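Side-chain contacts in cytochrome P450 (Novosphingobium aromaticivorans, PDB 3OFT), which belongs to the cytochrome P450 superfamily and binds a protoporphyrin IX iron group whose metal is held by a thiolate on its proximal side: residues A92-F97 with V340-C345; T336-G341 with V346-A351; A376-G381 with C387-L392. All coordinates share one frame; numbering follows the deposited sequence.

Contact 1: A92-F97 with V340-C345. With HEM (protoporphyrin IX containing Fe), chain D.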
loop_
_atom_site.group_PDB
_atom_site.type_symbol
_atom_site.label_atom_id
_atom_site.label_comp_id
_atom_site.label_asym_id
_atom_site.label_seq_id
_atom_site.Cartn_x
_atom_site.Cartn_y
_atom_site.Cartn_z
ATOM N N ALA A 92 -15.824 14.701 -10.519
ATOM C CA ALA A 92 -15.139 15.202 -11.717
ATOM C C ALA A 92 -13.722 15.703 -11.462
ATOM O O ALA A 92 -12.866 15.576 -12.332
ATOM C CB ALA A 92 -15.990 16.282 -12.384
ATOM N N GLU A 93 -13.476 16.316 -10.303
ATOM C CA GLU A 93 -12.136 16.831 -10.010
ATOM C C GLU A 93 -11.148 15.671 -9.961
ATOM O O GLU A 93 -10.092 15.723 -10.574
ATOM C CB GLU A 93 -12.115 17.614 -8.690
ATOM C CG GLU A 93 -10.744 18.196 -8.390
ATOM C CD GLU A 93 -10.764 19.072 -7.138
ATOM O OE1 GLU A 93 -10.022 18.784 -6.176
ATOM O OE2 GLU A 93 -11.543 20.037 -7.118
ATOM N N HIS A 94 -11.540 14.630 -9.243
ATOM C CA HIS A 94 -10.753 13.419 -9.120
ATOM C C HIS A 94 -10.444 12.833 -10.507
ATOM O O HIS A 94 -9.314 12.534 -10.838
ATOM C CB HIS A 94 -11.474 12.375 -8.241
ATOM C CG HIS A 94 -10.889 11.014 -8.381
ATOM N ND1 HIS A 94 -9.628 10.697 -7.924
ATOM C CD2 HIS A 94 -11.360 9.910 -8.994
ATOM C CE1 HIS A 94 -9.367 9.430 -8.212
ATOM N NE2 HIS A 94 -10.402 8.940 -8.875
ATOM N N LYS A 95 -11.459 12.677 -11.333
ATOM C CA LYS A 95 -11.241 12.117 -12.679
ATOM C C LYS A 95 -10.231 12.958 -13.483
ATOM O O LYS A 95 -9.358 12.404 -14.153
ATOM C CB LYS A 95 -12.577 12.030 -13.434
ATOM C CG LYS A 95 -12.524 11.273 -14.774
ATOM C CD LYS A 95 -13.956 11.157 -15.326
ATOM C CE LYS A 95 -13.967 10.533 -16.717
ATOM N NZ LYS A 95 -13.216 11.384 -17.658
ATOM N N ALA A 96 -10.346 14.283 -13.398
ATOM C CA ALA A 96 -9.475 15.182 -14.196
ATOM C C ALA A 96 -7.999 15.033 -13.809
ATOM O O ALA A 96 -7.136 15.093 -14.640
ATOM C CB ALA A 96 -9.908 16.607 -14.082
ATOM N N PHE A 97 -7.721 14.816 -12.534
ATOM C CA PHE A 97 -6.336 14.659 -12.079
ATOM C C PHE A 97 -5.851 13.232 -12.186
ATOM O O PHE A 97 -4.677 13.014 -12.473
ATOM C CB PHE A 97 -6.206 15.133 -10.624
ATOM C CG PHE A 97 -6.193 16.622 -10.492
ATOM C CD1 PHE A 97 -5.020 17.342 -10.688
ATOM C CD2 PHE A 97 -7.358 17.310 -10.225
ATOM C CE1 PHE A 97 -5.022 18.746 -10.580
ATOM C CE2 PHE A 97 -7.367 18.707 -10.111
ATOM C CZ PHE A 97 -6.205 19.418 -10.267
ATOM N N VAL A 340 -10.942 -0.479 -4.838
ATOM C CA VAL A 340 -12.073 -0.756 -5.749
ATOM C C VAL A 340 -12.675 0.505 -6.355
ATOM O O VAL A 340 -12.740 1.557 -5.716
ATOM C CB VAL A 340 -13.147 -1.716 -5.118
ATOM C CG1 VAL A 340 -13.045 -1.826 -3.644
ATOM C CG2 VAL A 340 -14.603 -1.585 -5.676
ATOM N N GLY A 341 -13.113 0.373 -7.602
ATOM C CA GLY A 341 -13.813 1.463 -8.286
ATOM C C GLY A 341 -12.892 2.597 -8.683
ATOM O O GLY A 341 -11.741 2.342 -9.074
ATOM N N ALA A 342 -13.390 3.838 -8.535
ATOM C CA ALA A 342 -12.748 5.008 -9.159
ATOM C C ALA A 342 -11.322 5.248 -8.658
ATOM O O ALA A 342 -10.506 5.685 -9.415
ATOM C CB ALA A 342 -13.565 6.240 -8.887
ATOM N N HIS A 343 -11.053 4.974 -7.382
ATOM C CA HIS A 343 -9.750 5.297 -6.782
ATOM C C HIS A 343 -8.766 4.122 -6.816
ATOM O O HIS A 343 -7.679 4.192 -6.217
ATOM C CB HIS A 343 -9.931 5.776 -5.323
ATOM C CG HIS A 343 -10.481 7.173 -5.187
ATOM N ND1 HIS A 343 -9.675 8.292 -5.205
ATOM C CD2 HIS A 343 -11.749 7.625 -4.984
ATOM C CE1 HIS A 343 -10.416 9.373 -5.041
ATOM N NE2 HIS A 343 -11.678 8.998 -4.900
ATOM N N ARG A 344 -9.127 3.044 -7.512
ATOM C CA ARG A 344 -8.248 1.830 -7.510
ATOM C C ARG A 344 -6.800 2.190 -7.832
ATOM O O ARG A 344 -6.520 2.934 -8.786
ATOM C CB ARG A 344 -8.782 0.695 -8.445
ATOM C CG ARG A 344 -7.970 -0.635 -8.296
ATOM C CD ARG A 344 -8.635 -1.869 -8.962
ATOM N NE ARG A 344 -7.803 -3.056 -8.720
ATOM C CZ ARG A 344 -6.818 -3.454 -9.521
ATOM N NH1 ARG A 344 -6.584 -2.823 -10.668
ATOM N NH2 ARG A 344 -6.094 -4.506 -9.199
ATOM N N CYS A 345 -5.849 1.650 -7.058
ATOM C CA CYS A 345 -4.430 2.056 -7.183
ATOM C C CYS A 345 -3.945 2.270 -8.622
ATOM O O CYS A 345 -3.928 1.313 -9.410
ATOM C CB CYS A 345 -3.511 0.999 -6.541
ATOM S SG CYS A 345 -1.863 1.513 -6.399
HETATM C CHA HEM D . -4.434 4.174 -4.397
HETATM C CHB HEM D . -2.768 0.042 -2.431
HETATM C CHC HEM D . 1.445 0.697 -4.693
HETATM C CHD HEM D . 0.167 5.210 -5.744
HETATM C C1A HEM D . -4.351 2.962 -3.735
HETATM C C2A HEM D . -5.455 2.322 -3.060
HETATM C C3A HEM D . -5.032 1.188 -2.514
HETATM C C4A HEM D . -3.599 1.074 -2.794
HETATM C CMA HEM D . -5.912 0.236 -1.666
HETATM C CAA HEM D . -6.921 2.846 -3.026
HETATM C CBA HEM D . -7.016 3.882 -1.929
HETATM C CGA HEM D . -8.438 4.386 -1.733
HETATM O O1A HEM D . -8.621 5.355 -0.932
HETATM O O2A HEM D . -9.429 3.868 -2.339
HETATM C C1B HEM D . -1.471 -0.166 -2.880
HETATM C C2B HEM D . -0.665 -1.333 -2.630
HETATM C C3B HEM D . 0.503 -1.132 -3.271
HETATM C C4B HEM D . 0.446 0.160 -3.928
HETATM C CMB HEM D . -1.125 -2.539 -1.791
HETATM C CAB HEM D . 1.773 -1.983 -3.362
HETATM C CBB HEM D . 1.930 -3.150 -2.711
HETATM C C1C HEM D . 1.524 1.962 -5.198
HETATM C C2C HEM D . 2.613 2.528 -5.984
HETATM C C3C HEM D . 2.242 3.814 -6.242
HETATM C C4C HEM D . 0.910 4.036 -5.728
HETATM C CMC HEM D . 3.929 1.777 -6.362
HETATM C CAC HEM D . 2.953 4.925 -7.053
HETATM C CBC HEM D . 4.275 5.022 -7.128
HETATM C C1D HEM D . -1.165 5.335 -5.519
HETATM C C2D HEM D . -1.925 6.548 -5.788
HETATM C C3D HEM D . -3.352 6.198 -5.409
HETATM C C4D HEM D . -3.339 4.853 -4.908
HETATM C CMD HEM D . -1.393 7.891 -6.403
HETATM C CAD HEM D . -4.553 7.179 -5.539
HETATM C CBD HEM D . -5.324 6.736 -6.795
HETATM C CGD HEM D . -6.606 7.575 -6.814
HETATM O O1D HEM D . -7.004 8.173 -5.794
HETATM O O2D HEM D . -7.291 7.620 -7.841
HETATM N NA HEM D . -3.224 2.155 -3.570
HETATM N NB HEM D . -0.768 0.683 -3.709
HETATM N NC HEM D . 0.498 2.889 -5.108
HETATM N ND HEM D . -2.019 4.378 -4.984
HETATM FE FE HEM D . -1.401 2.497 -4.408
HETATM O O HOH W 1 -0.680 3.552 -2.388
#
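His-94, on helix 91-104, lays its imidazole against that of His-343, in the loop leading to the iron ligand of this cytochrome P450. The ring centroids are 3.9 Å apart and the planes meet at 34°, an oblique pairing in which CE1 of His-343 sits over one face of the His-94 ring, displaced toward its rim. With CG anti to the backbone N (chi1 165°), His-94 reaches out from its helix to the loop. At its edge, NE2 makes a weak hydrogen bond to the carbonyl O of Ala-342, 3.3 Å away. The firmer bond belongs to His-343: its ND1 donates to the haem propionate oxygen O1D at 2.7 Å, nearly straight at 171° and in the ring plane. Two residues on, SG of Cys-345 binds the haem iron at 2.3 Å. The packing is thinner at exposed Ala-342, whose CB comes only to 4.2 Å from NE2 of His-94. Farther out, Arg-98 on the same helix bonds the carbonyl O of Arg-344 and also the haem, while Val-340 leans on Arg-58 and Trp-61 of helix 54-62.

Contact 2: T336-G341 with V346-A351. With HEM (protoporphyrin IX containing Fe), chain D.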
loop_
_atom_site.group_PDB
_atom_site.type_symbol
_atom_site.label_atom_id
_atom_site.label_comp_id
_atom_site.label_asym_id
_atom_site.label_seq_id
_atom_site.Cartn_x
_atom_site.Cartn_y
_atom_site.Cartn_z
ATOM N N THR A 336 -9.498 -6.894 -3.414
ATOM C CA THR A 336 -9.473 -5.518 -2.902
ATOM C C THR A 336 -8.087 -5.071 -2.444
ATOM O O THR A 336 -7.955 -4.016 -1.822
ATOM C CB THR A 336 -10.616 -5.344 -1.861
ATOM O OG1 THR A 336 -11.868 -5.658 -2.504
ATOM C CG2 THR A 336 -10.731 -3.916 -1.355
ATOM N N THR A 337 -7.027 -5.829 -2.785
ATOM C CA THR A 337 -5.672 -5.418 -2.350
ATOM C C THR A 337 -5.359 -3.975 -2.807
ATOM O O THR A 337 -4.781 -3.187 -2.043
ATOM C CB THR A 337 -4.563 -6.380 -2.840
ATOM O OG1 THR A 337 -4.821 -7.668 -2.282
ATOM C CG2 THR A 337 -3.165 -5.883 -2.359
ATOM N N MET A 338 -5.778 -3.639 -4.030
ATOM C CA MET A 338 -5.493 -2.355 -4.616
ATOM C C MET A 338 -6.705 -1.405 -4.545
ATOM O O MET A 338 -6.687 -0.343 -5.140
ATOM C CB MET A 338 -5.064 -2.572 -6.074
ATOM C CG MET A 338 -3.959 -3.630 -6.244
ATOM S SD MET A 338 -2.471 -3.236 -5.329
ATOM C CE MET A 338 -2.115 -1.714 -6.028
ATOM N N GLY A 339 -7.721 -1.785 -3.785
ATOM C CA GLY A 339 -8.931 -0.984 -3.650
ATOM C C GLY A 339 -9.981 -1.363 -4.665
ATOM O O GLY A 339 -9.945 -2.461 -5.256
ATOM N N VAL A 340 -10.942 -0.479 -4.838
ATOM C CA VAL A 340 -12.073 -0.756 -5.749
ATOM C C VAL A 340 -12.675 0.505 -6.355
ATOM O O VAL A 340 -12.740 1.557 -5.716
ATOM C CB VAL A 340 -13.147 -1.716 -5.118
ATOM C CG1 VAL A 340 -13.045 -1.826 -3.644
ATOM C CG2 VAL A 340 -14.603 -1.585 -5.676
ATOM N N GLY A 341 -13.113 0.373 -7.602
ATOM C CA GLY A 341 -13.813 1.463 -8.286
ATOM C C GLY A 341 -12.892 2.597 -8.683
ATOM O O GLY A 341 -11.741 2.342 -9.074
ATOM N N VAL A 346 -3.533 3.499 -8.948
ATOM C CA VAL A 346 -2.867 3.757 -10.231
ATOM C C VAL A 346 -1.559 3.015 -10.356
ATOM O O VAL A 346 -1.080 2.804 -11.463
ATOM C CB VAL A 346 -2.578 5.277 -10.479
ATOM C CG1 VAL A 346 -3.894 6.005 -10.756
ATOM C CG2 VAL A 346 -1.871 5.926 -9.299
ATOM N N GLY A 347 -0.932 2.693 -9.221
ATOM C CA GLY A 347 0.331 1.946 -9.287
ATOM C C GLY A 347 0.152 0.432 -9.277
ATOM O O GLY A 347 1.119 -0.277 -8.988
ATOM N N ALA A 348 -1.062 -0.061 -9.564
ATOM C CA ALA A 348 -1.380 -1.498 -9.427
ATOM C C ALA A 348 -0.483 -2.295 -10.354
ATOM O O ALA A 348 0.048 -3.326 -9.977
ATOM C CB ALA A 348 -2.881 -1.793 -9.734
ATOM N N GLY A 349 -0.344 -1.818 -11.584
ATOM C CA GLY A 349 0.565 -2.446 -12.522
ATOM C C GLY A 349 2.019 -2.404 -12.084
ATOM O O GLY A 349 2.744 -3.406 -12.171
ATOM N N LEU A 350 2.467 -1.233 -11.653
ATOM C CA LEU A 350 3.842 -1.093 -11.193
ATOM C C LEU A 350 4.146 -1.966 -9.974
ATOM O O LEU A 350 5.234 -2.581 -9.906
ATOM C CB LEU A 350 4.155 0.366 -10.900
ATOM C CG LEU A 350 5.484 0.682 -10.201
ATOM C CD1 LEU A 350 6.643 0.280 -11.103
ATOM C CD2 LEU A 350 5.559 2.156 -9.866
ATOM N N ALA A 351 3.216 -2.011 -9.012
ATOM C CA ALA A 351 3.391 -2.847 -7.800
ATOM C C ALA A 351 3.542 -4.319 -8.186
ATOM O O ALA A 351 4.425 -5.014 -7.674
ATOM C CB ALA A 351 2.169 -2.689 -6.836
HETATM C CHA HEM D . -4.434 4.174 -4.397
HETATM C CHB HEM D . -2.768 0.042 -2.431
HETATM C CHC HEM D . 1.445 0.697 -4.693
HETATM C CHD HEM D . 0.167 5.210 -5.744
HETATM C C1A HEM D . -4.351 2.962 -3.735
HETATM C C2A HEM D . -5.455 2.322 -3.060
HETATM C C3A HEM D . -5.032 1.188 -2.514
HETATM C C4A HEM D . -3.599 1.074 -2.794
HETATM C CMA HEM D . -5.912 0.236 -1.666
HETATM C CAA HEM D . -6.921 2.846 -3.026
HETATM C CBA HEM D . -7.016 3.882 -1.929
HETATM C CGA HEM D . -8.438 4.386 -1.733
HETATM O O1A HEM D . -8.621 5.355 -0.932
HETATM O O2A HEM D . -9.429 3.868 -2.339
HETATM C C1B HEM D . -1.471 -0.166 -2.880
HETATM C C2B HEM D . -0.665 -1.333 -2.630
HETATM C C3B HEM D . 0.503 -1.132 -3.271
HETATM C C4B HEM D . 0.446 0.160 -3.928
HETATM C CMB HEM D . -1.125 -2.539 -1.791
HETATM C CAB HEM D . 1.773 -1.983 -3.362
HETATM C CBB HEM D . 1.930 -3.150 -2.711
HETATM C C1C HEM D . 1.524 1.962 -5.198
HETATM C C2C HEM D . 2.613 2.528 -5.984
HETATM C C3C HEM D . 2.242 3.814 -6.242
HETATM C C4C HEM D . 0.910 4.036 -5.728
HETATM C CMC HEM D . 3.929 1.777 -6.362
HETATM C CAC HEM D . 2.953 4.925 -7.053
HETATM C CBC HEM D . 4.275 5.022 -7.128
HETATM C C1D HEM D . -1.165 5.335 -5.519
HETATM C C2D HEM D . -1.925 6.548 -5.788
HETATM C C3D HEM D . -3.352 6.198 -5.409
HETATM C C4D HEM D . -3.339 4.853 -4.908
HETATM C CMD HEM D . -1.393 7.891 -6.403
HETATM C CAD HEM D . -4.553 7.179 -5.539
HETATM C CBD HEM D . -5.324 6.736 -6.795
HETATM C CGD HEM D . -6.606 7.575 -6.814
HETATM O O1D HEM D . -7.004 8.173 -5.794
HETATM O O2D HEM D . -7.291 7.620 -7.841
HETATM N NA HEM D . -3.224 2.155 -3.570
HETATM N NB HEM D . -0.768 0.683 -3.709
HETATM N NC HEM D . 0.498 2.889 -5.108
HETATM N ND HEM D . -2.019 4.378 -4.984
HETATM FE FE HEM D . -1.401 2.497 -4.408
HETATM O O HOH W 1 -0.680 3.552 -2.388
#
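Met-338 and Ala-348 meet under the proximal face of the haem, where the cysteine-ligand loop characteristic of cytochromes P450 runs into helix 348-365. The first shell centres on one methyl group: CE of Met-338 presses on CA of Ala-348 at 3.5 Å, closer than two carbons normally pack, and lies 3.8 Å from its CB. The same CE reaches the porphyrin, with C1B of the haem 3.6 Å away. Ala-351, one helical turn on, borders it more loosely, its CB 4.5 Å from that CE, and the same CB touches the haem vinyl carbon CAB at 3.6 Å. This wedge position follows from the methionine's shape: CG stands beside the backbone N (chi1 -50°), and two further bends fold the chain back so that SD and CE lie beneath the face of the pyrrole ring that holds C1B and C2B. In the next shell, a type I turn from Thr-336 to Gly-339 fixes the methionine's backbone, closed by the bond from Gly-339 N to Thr-336 O at 3.0 Å. On the helix side Gly-347 is the N-cap, and its O accepts the N-H of Ala-351 at 2.7 Å. Val-346 faces the other way, packing on helix 91-104 and, through CG2, on haem methyl CMD at 3.5 Å. Outermost, Thr-337 ties the turn to helix 267-277, its OG1 hydrogen-bonded to the carbonyl O of Met-275.

Contact 3: A376-G381 with C387-L392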
loop_
_atom_site.group_PDB
_atom_site.type_symbol
_atom_site.label_atom_id
_atom_site.label_comp_id
_atom_site.label_asym_id
_atom_site.label_seq_id
_atom_site.Cartn_x
_atom_site.Cartn_y
_atom_site.Cartn_z
ATOM N N ALA A 376 11.981 -13.439 16.769
ATOM C CA ALA A 376 10.566 -13.552 16.378
ATOM C C ALA A 376 10.232 -12.662 15.187
ATOM O O ALA A 376 10.859 -11.621 14.980
ATOM C CB ALA A 376 9.665 -13.184 17.554
ATOM N N VAL A 377 9.187 -13.053 14.462
ATOM C CA VAL A 377 8.542 -12.222 13.462
ATOM C C VAL A 377 7.503 -11.359 14.196
ATOM O O VAL A 377 6.650 -11.903 14.922
ATOM C CB VAL A 377 7.794 -13.091 12.424
ATOM C CG1 VAL A 377 6.900 -12.200 11.486
ATOM C CG2 VAL A 377 8.790 -13.938 11.611
ATOM N N THR A 378 7.587 -10.036 14.034
ATOM C CA THR A 378 6.600 -9.137 14.653
ATOM C C THR A 378 5.972 -8.282 13.555
ATOM O O THR A 378 6.589 -8.056 12.517
ATOM C CB THR A 378 7.234 -8.212 15.758
ATOM O OG1 THR A 378 8.376 -7.530 15.224
ATOM C CG2 THR A 378 7.748 -9.042 16.903
ATOM N N MET A 379 4.753 -7.811 13.797
ATOM C CA MET A 379 4.002 -7.039 12.817
ATOM C C MET A 379 3.419 -5.818 13.514
ATOM O O MET A 379 3.403 -5.777 14.741
ATOM C CB MET A 379 2.857 -7.895 12.251
ATOM C CG MET A 379 3.333 -9.141 11.530
ATOM S SD MET A 379 2.050 -9.859 10.510
ATOM C CE MET A 379 2.716 -11.463 10.021
ATOM N N LYS A 380 2.913 -4.854 12.744
ATOM C CA LYS A 380 2.143 -3.739 13.278
ATOM C C LYS A 380 0.862 -3.518 12.467
ATOM O O LYS A 380 0.696 -4.063 11.346
ATOM C CB LYS A 380 2.986 -2.454 13.295
ATOM C CG LYS A 380 3.383 -1.975 11.885
ATOM C CD LYS A 380 3.972 -0.590 11.948
ATOM C CE LYS A 380 4.900 -0.337 10.786
ATOM N NZ LYS A 380 4.190 0.323 9.693
ATOM N N GLY A 381 -0.050 -2.718 13.033
ATOM C CA GLY A 381 -1.336 -2.435 12.387
ATOM C C GLY A 381 -1.306 -1.036 11.807
ATOM O O GLY A 381 -0.330 -0.664 11.183
ATOM N N CYS A 387 5.082 -6.296 8.521
ATOM C CA CYS A 387 6.144 -6.816 9.378
ATOM C C CYS A 387 6.996 -5.676 9.938
ATOM O O CYS A 387 7.365 -4.775 9.199
ATOM C CB CYS A 387 7.034 -7.774 8.572
ATOM S SG CYS A 387 6.213 -9.247 8.199
ATOM N N THR A 388 7.315 -5.718 11.231
ATOM C CA THR A 388 8.296 -4.788 11.803
ATOM C C THR A 388 9.638 -5.484 12.024
ATOM O O THR A 388 10.668 -4.812 12.114
ATOM C CB THR A 388 7.782 -4.196 13.125
ATOM O OG1 THR A 388 7.368 -5.259 13.995
ATOM C CG2 THR A 388 6.580 -3.290 12.847
ATOM N N ALA A 389 9.639 -6.810 12.166
ATOM C CA ALA A 389 10.916 -7.556 12.083
ATOM C C ALA A 389 10.717 -8.885 11.379
ATOM O O ALA A 389 9.716 -9.610 11.593
ATOM C CB ALA A 389 11.597 -7.762 13.464
ATOM N N LEU A 390 11.672 -9.172 10.514
ATOM C CA LEU A 390 11.699 -10.399 9.773
ATOM C C LEU A 390 13.124 -10.929 9.653
ATOM O O LEU A 390 13.811 -10.662 8.688
ATOM C CB LEU A 390 11.046 -10.167 8.386
ATOM C CG LEU A 390 10.956 -11.326 7.408
ATOM C CD1 LEU A 390 10.321 -12.575 8.074
ATOM C CD2 LEU A 390 10.165 -10.870 6.160
ATOM N N PRO A 391 13.579 -11.682 10.664
ATOM C CA PRO A 391 14.962 -12.137 10.695
ATOM C C PRO A 391 15.135 -13.417 9.873
ATOM O O PRO A 391 14.558 -14.469 10.218
ATOM C CB PRO A 391 15.193 -12.415 12.189
ATOM C CG PRO A 391 13.840 -12.871 12.696
ATOM C CD PRO A 391 12.821 -12.054 11.888
ATOM N N LEU A 392 15.927 -13.321 8.800
ATOM C CA LEU A 392 16.194 -14.431 7.891
ATOM C C LEU A 392 17.614 -14.931 8.067
ATOM O O LEU A 392 18.472 -14.168 8.487
ATOM C CB LEU A 392 16.020 -13.962 6.440
ATOM C CG LEU A 392 14.611 -13.395 6.135
ATOM C CD1 LEU A 392 14.525 -12.997 4.666
ATOM C CD2 LEU A 392 13.537 -14.417 6.487
HETATM O O HOH W 2 5.309 -4.562 16.307
#
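Thr-378 faces both Thr-388 and Ala-389, which makes a classic beta bulge in the hairpin formed by strands 378-380 and 386-394. The register evidence is direct: Thr-378 and Ala-389 form an antiparallel hydrogen-bonded pair, while Met-379 is already opposite Cys-387, a shift of one residue. Thr-388 is the extra residue, its psi of -24° near-helical.

Backbone bonds come first. Thr-378 N donates to Ala-389 O at 3.3 Å, and Ala-389 N returns a weak bond to Thr-378 O at the same length, 3.3 Å. The carbonyl O of Thr-378 takes a second and shorter bond from Thr-388 N, 2.8 Å long, with the donor 37° out of the carbonyl plane. CA-H groups of Val-377 and Cys-387 add contacts to the carbonyl oxygens opposite them.

Between side chains, the polar link joins two hydroxyls: OG1 of Thr-378 and OG1 of Thr-388 are hydrogen-bonded at 2.8 Å. Each OG1 lies between its own backbone N and carbonyl carbon (chi1 52° in both), and the two side chains cross at about a right angle.

Apolar contacts flank this core. CG2 of Val-377 runs beside CD1 of Leu-390 at 4.1 Å, the two side chains pointing the same way. On the buried side, CG of Met-379 meets SG of Cys-387 at 4.4 Å, and both residues rest on Leu-248 of helix 221-252. Toward the hairpin turn, which carries Asn-383 of the hexane-2,5-diol pocket, the lysine's aliphatic chain passes the threonine methyl, with Lys-380 CG 3.6 Å from Thr-388 CG2. A water completes the set, donating to Met-379 O at 2.7 Å and also hydrogen-bonded to OG1 of Thr-388.

From the N terminus, contact 1 opens on helix 91-104 and closes 243 residues later, bringing that helix to the haem-ligand loop across a largely helical span. Contact 2 opens before contact 1 has closed: 336-341 and 340-345 share Val-340 and Gly-341, so the two contacts cross and do not nest. They also touch, Cys-345 N lying 2.9 Å from Met-338 O in a probable hydrogen bond, and both border the haem; contact 2 carries the loop on into helix 348-365. Contact 3 follows in series as a local hairpin closing a short turn near the C terminus. Its centre is about 33 Å from that of contact 1, on the opposite side of the chain's centre.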